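Oligoribonuclease (Colwellia psychrerythraea, PDB 6A4D) is an exonuclease of the RNase H-like clan that hydrolyses small RNA oligonucleotides. Local coordinates at residues V57-M61 against T75-R79. The protein carries 1 engineered substitution. Numbering follows the deposited sequence.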
loop_
_atom_site.group_PDB
_atom_site.type_symbol
_atom_site.label_atom_id
_atom_site.label_comp_id
_atom_site.label_asym_id
_atom_site.label_seq_id
_atom_site.Cartn_x
_atom_site.Cartn_y
_atom_site.Cartn_z
ATOM N N VAL A 57 26.972 8.732 5.222
ATOM C CA VAL A 57 25.682 8.077 5.142
ATOM C C VAL A 57 25.822 6.587 5.423
ATOM O O VAL A 57 25.135 6.059 6.291
ATOM C CB VAL A 57 24.984 8.331 3.784
ATOM C CG1 VAL A 57 23.814 7.367 3.568
ATOM C CG2 VAL A 57 24.499 9.762 3.749
ATOM N N LEU A 58 26.721 5.930 4.710
ATOM C CA LEU A 58 26.746 4.482 4.725
ATOM C C LEU A 58 27.079 3.935 6.113
ATOM O O LEU A 58 26.399 3.023 6.628
ATOM C CB LEU A 58 27.706 3.964 3.663
ATOM C CG LEU A 58 27.149 4.152 2.243
ATOM C CD1 LEU A 58 28.234 3.767 1.238
ATOM C CD2 LEU A 58 25.834 3.371 2.002
ATOM N N ASP A 59 28.047 4.582 6.756
ATOM C CA ASP A 59 28.549 4.146 8.061
ATOM C C ASP A 59 27.617 4.403 9.258
ATOM O O ASP A 59 27.851 3.801 10.298
ATOM C CB ASP A 59 29.929 4.747 8.300
ATOM C CG ASP A 59 30.881 4.483 7.145
ATOM O OD1 ASP A 59 30.511 3.688 6.245
ATOM O OD2 ASP A 59 31.989 5.080 7.102
ATOM N N ASN A 60 26.572 5.231 9.103
ATOM C CA ASN A 60 25.629 5.552 10.196
ATOM C C ASN A 60 24.150 5.188 9.970
ATOM O O ASN A 60 23.284 5.663 10.717
ATOM C CB ASN A 60 25.742 7.039 10.513
ATOM C CG ASN A 60 27.135 7.410 10.976
ATOM O OD1 ASN A 60 27.877 8.096 10.278
ATOM N ND2 ASN A 60 27.512 6.914 12.148
ATOM N N MET A 61 23.855 4.364 8.946
ATOM C CA MET A 61 22.513 3.716 8.815
ATOM C C MET A 61 22.266 2.677 9.950
ATOM O O MET A 61 23.206 2.300 10.636
ATOM C CB MET A 61 22.356 3.086 7.417
ATOM C CG MET A 61 23.316 1.967 7.002
ATOM S SD MET A 61 23.396 1.784 5.200
ATOM C CE MET A 61 24.714 0.622 4.844
ATOM N N THR A 75 26.362 -1.792 0.066
ATOM C CA THR A 75 27.217 -0.793 0.686
ATOM C C THR A 75 28.446 -0.457 -0.128
ATOM O O THR A 75 28.779 0.726 -0.278
ATOM C CB THR A 75 27.690 -1.202 2.068
ATOM O OG1 THR A 75 26.560 -1.532 2.868
ATOM C CG2 THR A 75 28.436 -0.038 2.733
ATOM N N GLN A 76 29.087 -1.482 -0.678
ATOM C CA GLN A 76 30.293 -1.283 -1.457
ATOM C C GLN A 76 29.960 -0.673 -2.804
ATOM O O GLN A 76 30.629 0.288 -3.233
ATOM C CB GLN A 76 31.079 -2.603 -1.633
ATOM C CG GLN A 76 32.305 -2.539 -2.564
ATOM C CD GLN A 76 33.289 -1.395 -2.253
ATOM O OE1 GLN A 76 33.438 -0.950 -1.111
ATOM N NE2 GLN A 76 33.968 -0.925 -3.287
ATOM N N ARG A 77 28.951 -1.239 -3.480
ATOM C CA ARG A 77 28.489 -0.649 -4.750
ATOM C C ARG A 77 28.050 0.817 -4.609
ATOM O O ARG A 77 28.160 1.570 -5.553
ATOM C CB ARG A 77 27.372 -1.473 -5.383
ATOM C CG ARG A 77 27.889 -2.676 -6.144
ATOM C CD ARG A 77 26.807 -3.749 -6.162
ATOM N NE ARG A 77 25.733 -3.231 -6.978
ATOM C CZ ARG A 77 24.431 -3.289 -6.723
ATOM N NH1 ARG A 77 23.973 -3.900 -5.639
ATOM N NH2 ARG A 77 23.577 -2.717 -7.589
ATOM N N CYS A 78 27.565 1.192 -3.434
ATOM C CA CYS A 78 27.124 2.544 -3.169
ATOM C C CYS A 78 28.357 3.487 -3.042
ATOM O O CYS A 78 28.371 4.571 -3.654
ATOM C CB CYS A 78 26.144 2.596 -1.968
ATOM S SG CYS A 78 24.449 1.963 -2.337
ATOM N N ARG A 79 29.385 3.056 -2.299
ATOM C CA ARG A 79 30.723 3.726 -2.284
ATOM C C ARG A 79 31.376 3.868 -3.668
ATOM O O ARG A 79 31.971 4.899 -3.954
ATOM C CB ARG A 79 31.694 2.981 -1.369
ATOM C CG ARG A 79 31.368 3.037 0.120
ATOM C CD ARG A 79 32.494 2.370 0.927
ATOM N NE ARG A 79 32.011 1.765 2.177
ATOM C CZ ARG A 79 31.637 2.441 3.278
ATOM N NH1 ARG A 79 31.677 3.778 3.332
ATOM N NH2 ARG A 79 31.182 1.779 4.345
#
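Over one face of the Arg79 guanidinium lies Leu58, its CD1 4.0 Å above the plane and displaced toward the rim; at the edge, in that plane, sit CG and OD1 of Asp59. Both terminal nitrogens grip one oxygen end-on: NH2 reaches Asp59 OD1 at 2.8 Å in a fairly straight bond (159°), while NH1 reaches the same OD1 at 3.1 Å and is more bent. OD1 receives both on its syn side, slightly out of the carboxylate plane; the two flat groups are turned 53° apart. An arginine chain extended from CG to NE spans from helix 74-80 to Asp59 and slides past Leu58, with CG 3.4 Å from Leu58 CD1. Branched Leu58 fits between the helices: CD1 meets the Thr75 carbonyl O, and CD1 (4.0 Å) and CD2 both rest against Cys78 CB. Deeper, the extended end of Met61, about 8 Å from the bound thymidine nitrophenyl ester, brings CE to Thr75 OG1 (3.5 Å). Two short helices of the exonuclease fold thus pack beside strand 28-36, where Leu58, Met61 and Cys78 all rest on Leu29. Arg79 NH1 also bridges to Asp55, so two carboxylates share one cation; this probably stabilises its charge at the solvent side of a largely apolar contact.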